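Local coordinates for periplasmic cell division protein (SufI) (Aquifex aeolicus, PDB 6SYY) that probably acts as a multicopper oxidase, oxidising substrates and passing the electrons through bound copper ions to reduce dioxygen, at residues A[120-125]-A[154-159]; A[441-446]-A[489-494]; A[452-457]-A[477-482]. One frame throughout, in Å; residues are numbered along the deposited sequence.

Contact 1: residues A[120-125]-A[154-159]. With CU (copper (II) ion), chain E; O (oxygen atom), chain F.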
loop_
_atom_site.group_PDB
_atom_site.type_symbol
_atom_site.label_atom_id
_atom_site.label_comp_id
_atom_site.label_asym_id
_atom_site.label_seq_id
_atom_site.Cartn_x
_atom_site.Cartn_y
_atom_site.Cartn_z
ATOM N N HIS A 120 -0.639 -7.147 -3.094
ATOM C CA HIS A 120 0.456 -6.517 -2.363
ATOM C C HIS A 120 0.347 -6.815 -0.875
ATOM O O HIS A 120 -0.664 -6.504 -0.236
ATOM C CB HIS A 120 0.442 -5.008 -2.629
ATOM C CG HIS A 120 1.572 -4.251 -1.994
ATOM N ND1 HIS A 120 2.237 -3.234 -2.645
ATOM C CD2 HIS A 120 2.129 -4.332 -0.760
ATOM C CE1 HIS A 120 3.165 -2.734 -1.848
ATOM N NE2 HIS A 120 3.120 -3.381 -0.698
ATOM N N GLY A 121 1.400 -7.416 -0.326
ATOM C CA GLY A 121 1.455 -7.774 1.073
ATOM C C GLY A 121 1.142 -9.225 1.371
ATOM O O GLY A 121 1.381 -9.670 2.500
ATOM N N PHE A 122 0.630 -9.974 0.397
ATOM C CA PHE A 122 0.264 -11.365 0.632
ATOM C C PHE A 122 1.498 -12.258 0.718
ATOM O O PHE A 122 2.476 -12.078 -0.015
ATOM C CB PHE A 122 -0.650 -11.883 -0.485
ATOM C CG PHE A 122 -2.092 -11.480 -0.342
ATOM C CD1 PHE A 122 -2.456 -10.356 0.382
ATOM C CD2 PHE A 122 -3.090 -12.238 -0.931
ATOM C CE1 PHE A 122 -3.789 -9.991 0.508
ATOM C CE2 PHE A 122 -4.423 -11.879 -0.810
ATOM C CZ PHE A 122 -4.772 -10.755 -0.088
ATOM N N ARG A 123 1.447 -13.225 1.629
ATOM C CA ARG A 123 2.305 -14.401 1.564
ATOM C C ARG A 123 1.586 -15.424 0.694
ATOM O O ARG A 123 0.588 -16.017 1.116
ATOM C CB ARG A 123 2.581 -14.961 2.956
ATOM C CG ARG A 123 3.339 -14.026 3.864
ATOM C CD ARG A 123 3.234 -14.470 5.314
ATOM N NE ARG A 123 3.975 -13.573 6.191
ATOM C CZ ARG A 123 5.168 -13.852 6.704
ATOM N NH1 ARG A 123 5.745 -15.016 6.439
ATOM N NH2 ARG A 123 5.777 -12.970 7.488
ATOM N N ALA A 124 2.074 -15.613 -0.526
ATOM C CA ALA A 124 1.423 -16.469 -1.504
ATOM C C ALA A 124 2.474 -17.244 -2.283
ATOM O O ALA A 124 3.626 -16.803 -2.384
ATOM C CB ALA A 124 0.568 -15.647 -2.479
ATOM N N PRO A 125 2.116 -18.406 -2.830
ATOM C CA PRO A 125 2.972 -19.009 -3.856
ATOM C C PRO A 125 3.094 -18.036 -5.018
ATOM O O PRO A 125 2.123 -17.384 -5.405
ATOM C CB PRO A 125 2.225 -20.290 -4.249
ATOM C CG PRO A 125 1.272 -20.548 -3.123
ATOM C CD PRO A 125 0.901 -19.200 -2.583
ATOM N N GLY A 154 -5.523 -6.956 8.650
ATOM C CA GLY A 154 -4.991 -5.639 8.379
ATOM C C GLY A 154 -5.449 -5.148 7.021
ATOM O O GLY A 154 -6.362 -5.704 6.412
ATOM N N THR A 155 -4.782 -4.092 6.564
ATOM C CA THR A 155 -5.123 -3.416 5.320
ATOM C C THR A 155 -4.111 -3.784 4.242
ATOM O O THR A 155 -2.919 -3.482 4.369
ATOM C CB THR A 155 -5.157 -1.902 5.517
ATOM O OG1 THR A 155 -6.099 -1.576 6.546
ATOM C CG2 THR A 155 -5.553 -1.212 4.222
ATOM N N TYR A 156 -4.590 -4.419 3.183
ATOM C CA TYR A 156 -3.753 -4.833 2.071
ATOM C C TYR A 156 -4.228 -4.110 0.810
ATOM O O TYR A 156 -5.091 -3.234 0.860
ATOM C CB TYR A 156 -3.754 -6.361 1.956
ATOM C CG TYR A 156 -3.170 -7.021 3.196
ATOM C CD1 TYR A 156 -1.843 -7.432 3.231
ATOM C CD2 TYR A 156 -3.939 -7.200 4.345
ATOM C CE1 TYR A 156 -1.301 -8.019 4.366
ATOM C CE2 TYR A 156 -3.407 -7.785 5.486
ATOM C CZ TYR A 156 -2.088 -8.192 5.490
ATOM O OH TYR A 156 -1.555 -8.777 6.618
ATOM N N PHE A 157 -3.654 -4.481 -0.327
ATOM C CA PHE A 157 -3.584 -3.586 -1.475
ATOM C C PHE A 157 -3.494 -4.448 -2.727
ATOM O O PHE A 157 -2.601 -5.291 -2.827
ATOM C CB PHE A 157 -2.353 -2.675 -1.313
ATOM C CG PHE A 157 -2.210 -1.588 -2.351
ATOM C CD1 PHE A 157 -3.269 -1.202 -3.156
ATOM C CD2 PHE A 157 -0.985 -0.944 -2.508
ATOM C CE1 PHE A 157 -3.108 -0.195 -4.103
ATOM C CE2 PHE A 157 -0.816 0.058 -3.450
ATOM C CZ PHE A 157 -1.881 0.434 -4.250
ATOM N N TYR A 158 -4.421 -4.276 -3.667
ATOM C CA TYR A 158 -4.327 -4.968 -4.947
ATOM C C TYR A 158 -4.232 -3.948 -6.069
ATOM O O TYR A 158 -4.970 -2.957 -6.086
ATOM C CB TYR A 158 -5.491 -5.943 -5.177
ATOM C CG TYR A 158 -6.887 -5.371 -5.318
ATOM C CD1 TYR A 158 -7.442 -5.154 -6.569
ATOM C CD2 TYR A 158 -7.675 -5.122 -4.203
ATOM C CE1 TYR A 158 -8.740 -4.673 -6.707
ATOM C CE2 TYR A 158 -8.967 -4.639 -4.329
ATOM C CZ TYR A 158 -9.493 -4.415 -5.585
ATOM O OH TYR A 158 -10.775 -3.931 -5.723
ATOM N N HIS A 159 -3.304 -4.189 -6.988
ATOM C CA HIS A 159 -2.985 -3.258 -8.058
ATOM C C HIS A 159 -2.213 -4.019 -9.123
ATOM O O HIS A 159 -1.671 -5.096 -8.846
ATOM C CB HIS A 159 -2.171 -2.059 -7.530
ATOM C CG HIS A 159 -0.809 -2.419 -7.016
ATOM N ND1 HIS A 159 0.251 -2.712 -7.847
ATOM C CD2 HIS A 159 -0.332 -2.513 -5.752
ATOM C CE1 HIS A 159 1.321 -2.979 -7.117
ATOM N NE2 HIS A 159 0.993 -2.866 -5.842
HETATM CU CU CU E . 2.234 -2.651 -4.521
HETATM O O O F . 3.992 -3.921 -5.591
#
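The imidazoles of H120 and H159 meet rim to rim with their planes 62° apart, each turning a ring nitrogen toward the same copper ion. H120 ligates it through ND1 at 2.0 Å and H159 through NE2 at 1.8 Å; H510 supplies a third nitrogen, and the bound oxygen atom lies 2.4 Å from the metal, at the edge of the H159 ring. With CG anti to the backbone N (chi1 -177°), H120 carries ND1 to the copper on the sheet face that bears F157. One face of the F157 ring is covered by H159 CD2, 3.4 Å above its centre, while the H120 ring lies near parallel to it but slid aside. A flat phenyl without a ligating atom suits a place beside two metal-binding imidazoles. The site is one copper of the trinuclear cluster of multicopper oxidases, where histidines of neighbouring strands 117-120 and 154-160 converge with H510. Because H120 uses ND1 for copper, its NE2 can hydrogen bond to D479. H120 and F157, an antiparallel pair, are tied by a weak bond of 2.7 Å from H120 N to F157 O. The Y156 ring receives H120 O and G121 CA at its edge, in plane; glycine fits there, with a positive phi of 99° and no side chain to press on the tyrosine. F122 turns its edge to the Y156 face, CE1 3.9 Å from Y156 CB, and Y156 OH hydrogen bonds to R152 O.

Contact 2: residues A[441-446]-A[489-494]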
loop_
_atom_site.group_PDB
_atom_site.type_symbol
_atom_site.label_atom_id
_atom_site.label_comp_id
_atom_site.label_asym_id
_atom_site.label_seq_id
_atom_site.Cartn_x
_atom_site.Cartn_y
_atom_site.Cartn_z
ATOM N N ILE A 441 18.352 -7.510 5.744
ATOM C CA ILE A 441 18.550 -6.744 4.524
ATOM C C ILE A 441 18.952 -5.331 4.912
ATOM O O ILE A 441 18.349 -4.723 5.805
ATOM C CB ILE A 441 17.291 -6.753 3.644
ATOM C CG1 ILE A 441 17.035 -8.164 3.116
ATOM C CG2 ILE A 441 17.441 -5.779 2.488
ATOM C CD1 ILE A 441 15.910 -8.237 2.105
ATOM N N GLU A 442 19.979 -4.817 4.250
ATOM C CA GLU A 442 20.584 -3.531 4.572
ATOM C C GLU A 442 20.479 -2.650 3.335
ATOM O O GLU A 442 21.315 -2.737 2.429
ATOM C CB GLU A 442 22.035 -3.719 5.010
ATOM C CG GLU A 442 22.735 -2.449 5.422
ATOM C CD GLU A 442 24.119 -2.722 5.951
ATOM O OE1 GLU A 442 24.495 -3.913 6.010
ATOM O OE2 GLU A 442 24.824 -1.754 6.305
ATOM N N TYR A 443 19.444 -1.820 3.289
ATOM C CA TYR A 443 19.303 -0.859 2.208
ATOM C C TYR A 443 20.261 0.301 2.434
ATOM O O TYR A 443 20.279 0.898 3.515
ATOM C CB TYR A 443 17.868 -0.346 2.125
ATOM C CG TYR A 443 16.861 -1.375 1.667
ATOM C CD1 TYR A 443 16.948 -1.940 0.403
ATOM C CD2 TYR A 443 15.810 -1.760 2.487
ATOM C CE1 TYR A 443 16.021 -2.876 -0.028
ATOM C CE2 TYR A 443 14.879 -2.691 2.067
ATOM C CZ TYR A 443 14.990 -3.246 0.806
ATOM O OH TYR A 443 14.069 -4.174 0.379
ATOM N N VAL A 444 21.062 0.613 1.419
ATOM C CA VAL A 444 21.997 1.731 1.460
ATOM C C VAL A 444 21.670 2.633 0.280
ATOM O O VAL A 444 21.975 2.293 -0.870
ATOM C CB VAL A 444 23.458 1.266 1.409
ATOM C CG1 VAL A 444 24.390 2.455 1.541
ATOM C CG2 VAL A 444 23.735 0.243 2.501
ATOM N N ASN A 445 21.062 3.784 0.558
ATOM C CA ASN A 445 20.603 4.703 -0.483
ATOM C C ASN A 445 21.695 5.731 -0.753
ATOM O O ASN A 445 21.857 6.693 -0.002
ATOM C CB ASN A 445 19.299 5.374 -0.065
ATOM C CG ASN A 445 18.726 6.268 -1.149
ATOM O OD1 ASN A 445 19.268 6.359 -2.254
ATOM N ND2 ASN A 445 17.609 6.926 -0.842
ATOM N N ASN A 446 22.438 5.538 -1.844
ATOM C CA ASN A 446 23.455 6.484 -2.280
ATOM C C ASN A 446 22.939 7.447 -3.344
ATOM O O ASN A 446 23.738 8.018 -4.094
ATOM C CB ASN A 446 24.684 5.738 -2.801
ATOM C CG ASN A 446 25.424 4.995 -1.707
ATOM O OD1 ASN A 446 25.524 5.470 -0.573
ATOM N ND2 ASN A 446 25.946 3.820 -2.042
ATOM N N VAL A 489 19.057 1.711 6.153
ATOM C CA VAL A 489 18.009 1.090 6.951
ATOM C C VAL A 489 18.280 -0.406 7.002
ATOM O O VAL A 489 18.635 -1.012 5.985
ATOM C CB VAL A 489 16.608 1.379 6.369
ATOM C CG1 VAL A 489 15.517 0.752 7.227
ATOM C CG2 VAL A 489 16.388 2.880 6.243
ATOM N N ARG A 490 18.134 -0.998 8.187
ATOM C CA ARG A 490 18.310 -2.432 8.383
ATOM C C ARG A 490 16.975 -3.061 8.761
ATOM O O ARG A 490 16.325 -2.622 9.717
ATOM C CB ARG A 490 19.363 -2.718 9.460
ATOM C CG ARG A 490 20.799 -2.399 9.032
ATOM C CD ARG A 490 21.792 -2.418 10.202
ATOM N NE ARG A 490 21.997 -3.752 10.762
ATOM C CZ ARG A 490 21.619 -4.124 11.983
ATOM N NH1 ARG A 490 21.015 -3.261 12.790
ATOM N NH2 ARG A 490 21.852 -5.362 12.402
ATOM N N ILE A 491 16.565 -4.080 8.004
ATOM C CA ILE A 491 15.332 -4.807 8.266
ATOM C C ILE A 491 15.665 -6.282 8.444
ATOM O O ILE A 491 16.715 -6.766 8.013
ATOM C CB ILE A 491 14.285 -4.621 7.147
ATOM C CG1 ILE A 491 14.788 -5.225 5.831
ATOM C CG2 ILE A 491 13.946 -3.147 6.963
ATOM C CD1 ILE A 491 13.775 -5.154 4.714
ATOM N N ALA A 492 14.748 -7.001 9.089
ATOM C CA ALA A 492 14.897 -8.427 9.347
ATOM C C ALA A 492 13.753 -9.180 8.685
ATOM O O ALA A 492 12.586 -8.820 8.868
ATOM C CB ALA A 492 14.915 -8.719 10.848
ATOM N N VAL A 493 14.085 -10.223 7.927
ATOM C CA VAL A 493 13.100 -11.023 7.203
ATOM C C VAL A 493 13.265 -12.480 7.611
ATOM O O VAL A 493 14.352 -13.053 7.462
ATOM C CB VAL A 493 13.244 -10.880 5.680
ATOM C CG1 VAL A 493 11.932 -11.246 4.989
ATOM C CG2 VAL A 493 13.687 -9.474 5.307
ATOM N N ASP A 494 12.191 -13.077 8.122
ATOM C CA ASP A 494 12.137 -14.521 8.342
ATOM C C ASP A 494 11.535 -15.135 7.087
ATOM O O ASP A 494 10.319 -15.093 6.879
ATOM C CB ASP A 494 11.324 -14.860 9.585
ATOM C CG ASP A 494 11.239 -16.361 9.842
ATOM O OD1 ASP A 494 11.840 -17.148 9.075
ATOM O OD2 ASP A 494 10.570 -16.758 10.819
#
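I491 meets I441 and Y443 because its chi1 of 65° places CG1 between the backbone N and the carbonyl carbon, leaning toward the neighbouring strand. There I491 CG1 lies 3.7 Å from I441 CB, and the extended tip, I491 CD1, comes within 3.8 Å of Y443 CE2. Y443 has CG beside its backbone N (chi1 -69°), and I441 CG2 rests over one face of the ring toward the rim, so that the aromatic ring and the two branched isoleucines interlock on a single side of the sheet. I441 CD1 extends that apolar surface to V493 CG2, 4.1 Å away. The backbones are joined as antiparallel strands: I441 pairs with I491 and Y443 with V489, both hydrogen-bonded pairs; V489 N to Y443 O is 3.0 Å. I491 N to I441 O is the straightest bond, with 173° at the hydrogen. Beta-branched residues suit such extended backbone. Between these pairs, E442 and R490 form a non-hydrogen-bonded pair whose side chains leave the other face, where partial exposure suits charged residues. Their contact is aliphatic, E442 CG to R490 CG at 4.1 Å; beyond CG the chains part, and R490, bent at chi3, turns away from the glutamate to its salt bridge with E464 of strand 461-465. In the cupredoxin-type beta sandwich of this part of the chain, strand 394-402 flanks 437-445 and strand 461-465 flanks 488-495, while Y443 packs against 451-455 and 480-483, and V489 against 480-483, of the facing sheet.

Contact 3: residues A[452-457]-A[477-482]. With CU (copper (II) ion), chain C.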
loop_
_atom_site.group_PDB
_atom_site.type_symbol
_atom_site.label_atom_id
_atom_site.label_comp_id
_atom_site.label_asym_id
_atom_site.label_seq_id
_atom_site.Cartn_x
_atom_site.Cartn_y
_atom_site.Cartn_z
ATOM N N PRO A 452 10.780 4.115 -1.333
ATOM C CA PRO A 452 10.049 3.159 -0.494
ATOM C C PRO A 452 10.246 1.744 -1.014
ATOM O O PRO A 452 9.632 1.347 -2.010
ATOM C CB PRO A 452 8.595 3.632 -0.613
ATOM C CG PRO A 452 8.522 4.242 -1.985
ATOM C CD PRO A 452 9.906 4.777 -2.316
ATOM N N MET A 453 11.116 0.982 -0.361
ATOM C CA MET A 453 11.531 -0.322 -0.862
ATOM C C MET A 453 10.581 -1.409 -0.380
ATOM O O MET A 453 10.296 -1.514 0.818
ATOM C CB MET A 453 12.964 -0.632 -0.427
ATOM C CG MET A 453 14.001 0.316 -1.010
ATOM S SD MET A 453 13.998 0.323 -2.817
ATOM C CE MET A 453 14.313 -1.408 -3.167
ATOM N N HIS A 454 10.105 -2.221 -1.316
ATOM C CA HIS A 454 9.116 -3.253 -1.055
ATOM C C HIS A 454 9.676 -4.604 -1.477
ATOM O O HIS A 454 10.306 -4.722 -2.535
ATOM C CB HIS A 454 7.812 -2.933 -1.806
ATOM C CG HIS A 454 6.779 -4.013 -1.737
ATOM N ND1 HIS A 454 6.270 -4.486 -0.547
ATOM C CD2 HIS A 454 6.142 -4.700 -2.717
ATOM C CE1 HIS A 454 5.375 -5.427 -0.796
ATOM N NE2 HIS A 454 5.279 -5.575 -2.105
ATOM N N ILE A 455 9.480 -5.618 -0.638
ATOM C CA ILE A 455 9.774 -7.001 -0.995
ATOM C C ILE A 455 8.462 -7.766 -1.036
ATOM O O ILE A 455 7.555 -7.512 -0.233
ATOM C CB ILE A 455 10.766 -7.677 -0.024
ATOM C CG1 ILE A 455 10.220 -7.677 1.405
ATOM C CG2 ILE A 455 12.124 -7.005 -0.075
ATOM C CD1 ILE A 455 11.058 -8.488 2.367
ATOM N N HIS A 456 8.353 -8.684 -1.986
ATOM C CA HIS A 456 7.233 -9.606 -2.038
ATOM C C HIS A 456 7.536 -10.835 -1.185
ATOM O O HIS A 456 8.682 -11.092 -0.810
ATOM C CB HIS A 456 6.940 -10.026 -3.482
ATOM C CG HIS A 456 6.486 -8.902 -4.363
ATOM N ND1 HIS A 456 5.791 -9.111 -5.535
ATOM C CD2 HIS A 456 6.633 -7.560 -4.250
ATOM C CE1 HIS A 456 5.527 -7.948 -6.104
ATOM N NE2 HIS A 456 6.027 -6.991 -5.344
ATOM N N GLY A 457 6.492 -11.595 -0.879
ATOM C CA GLY A 457 6.639 -12.889 -0.235
ATOM C C GLY A 457 6.601 -12.921 1.279
ATOM O O GLY A 457 6.068 -13.871 1.859
ATOM N N TRP A 477 4.977 -5.533 11.630
ATOM C CA TRP A 477 5.291 -6.276 10.414
ATOM C C TRP A 477 5.076 -5.351 9.221
ATOM O O TRP A 477 3.945 -4.946 8.940
ATOM C CB TRP A 477 4.418 -7.523 10.299
ATOM C CG TRP A 477 4.734 -8.616 11.290
ATOM C CD1 TRP A 477 3.997 -8.974 12.385
ATOM C CD2 TRP A 477 5.863 -9.503 11.261
ATOM N NE1 TRP A 477 4.600 -10.022 13.041
ATOM C CE2 TRP A 477 5.746 -10.364 12.372
ATOM C CE3 TRP A 477 6.960 -9.651 10.405
ATOM C CZ2 TRP A 477 6.687 -11.359 12.648
ATOM C CZ3 TRP A 477 7.896 -10.639 10.685
ATOM C CH2 TRP A 477 7.752 -11.478 11.796
ATOM N N LYS A 478 6.156 -5.013 8.526
ATOM C CA LYS A 478 6.105 -4.111 7.387
ATOM C C LYS A 478 6.344 -4.886 6.098
ATOM O O LYS A 478 6.881 -5.995 6.116
ATOM C CB LYS A 478 7.156 -3.005 7.533
ATOM C CG LYS A 478 7.017 -2.179 8.801
ATOM C CD LYS A 478 5.954 -1.109 8.641
ATOM C CE LYS A 478 6.403 -0.052 7.649
ATOM N NZ LYS A 478 5.300 0.887 7.313
ATOM N N ASP A 479 5.932 -4.296 4.966
ATOM C CA ASP A 479 6.397 -4.766 3.666
ATOM C C ASP A 479 6.928 -3.650 2.772
ATOM O O ASP A 479 7.413 -3.944 1.674
ATOM C CB ASP A 479 5.303 -5.564 2.923
ATOM C CG ASP A 479 4.081 -4.735 2.574
ATOM O OD1 ASP A 479 4.218 -3.635 1.994
ATOM O OD2 ASP A 479 2.963 -5.217 2.847
ATOM N N THR A 480 6.872 -2.392 3.214
ATOM C CA THR A 480 7.429 -1.260 2.476
ATOM C C THR A 480 8.082 -0.308 3.470
ATOM O O THR A 480 7.399 0.225 4.350
ATOM C CB THR A 480 6.339 -0.528 1.681
ATOM O OG1 THR A 480 5.634 -1.456 0.844
ATOM C CG2 THR A 480 6.954 0.568 0.824
ATOM N N VAL A 481 9.389 -0.075 3.334
ATOM C CA VAL A 481 10.127 0.775 4.267
ATOM C C VAL A 481 10.671 1.990 3.523
ATOM O O VAL A 481 11.251 1.859 2.440
ATOM C CB VAL A 481 11.257 0.010 4.984
ATOM C CG1 VAL A 481 12.244 -0.586 3.990
ATOM C CG2 VAL A 481 11.970 0.926 5.988
ATOM N N ILE A 482 10.469 3.172 4.106
ATOM C CA ILE A 482 11.010 4.404 3.546
ATOM C C ILE A 482 12.513 4.431 3.766
ATOM O O ILE A 482 12.995 4.209 4.885
ATOM C CB ILE A 482 10.348 5.630 4.195
ATOM C CG1 ILE A 482 8.849 5.669 3.895
ATOM C CG2 ILE A 482 11.030 6.913 3.739
ATOM C CD1 ILE A 482 8.131 6.805 4.584
HETATM CU CU CU C . 5.423 -5.281 -6.310
#
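The carbonyl oxygen of D479 is gripped from H454 by two groups: the ring N-H at ND1, 2.6 Å away, and the weaker CA-H, at 3.3 Å from H454 CA. The ND1 bond is fairly straight, 160° at the hydrogen, and the acceptor lies close to the imidazole plane, although the nitrogen approaches from above the carbonyl plane. Holding CG anti to the backbone N (chi1 173°) brings the ND1 edge of the H454 ring to the carbonyl of D479, with T480 beside it, on the face of the sheet that also bears P452. The aspartate carboxylate is turned steeply to the imidazole, 75° between the planes. It is itself held: T480 OG1 donates to D479 OD1 at 2.8 Å, H120 NE2 hydrogen bonds to the same oxygen, and R300 forms a salt bridge with OD2. A threonine serves here because its hydroxyl steadies the aspartate while its methyl, CG2, packs 3.8 Å from P452 CB. The strands are antiparallel, with M453 and V481 as the hydrogen-bonded pair: M453 N to V481 O is 2.9 Å, and V481 N returns the bond to M453 O. Proline is tolerated at P452 since, in its non-hydrogen-bonded pairing with I482, no backbone N-H toward this strand is required. M453 and V481 turn their side chains to the opposite face, against Y443 of the facing sheet. Two residues beyond H454, H456 binds a copper ion through NE2 at 2.1 Å, together with H161 and H508. Since ND1 of H454 is the donor to D479, its NE2 is left to ligate another copper, shared with H118; the short bond and the copper ligation together fix the rotation of the ring, and the bond would be expected to strengthen the imidazole as an electron donor to the metal.

In the fold
Contact 1 comes first along the chain, in the amino-terminal multicopper oxidase region, joining strands 117-120 and 154-160 in a sheet of their own. Contacts 2 and 3 belong to the carboxy-terminal region, where 452-457 and 477-482 fall between the two strands of contact 2. Strand 437-445 leads into 451-455, and 480-483 into 488-495, so these contacts lie in the two facing sheets of one sandwich, centres about 10 Å apart. Contact 3 touches contact 1 through the H120 to D479 hydrogen bond, about 11 Å between centres, and both supply histidines to the trinuclear copper site. Contacts 1 and 2, centres about 21 Å apart, do not touch: contact 2 belongs to the layer behind the metal-bearing sheet.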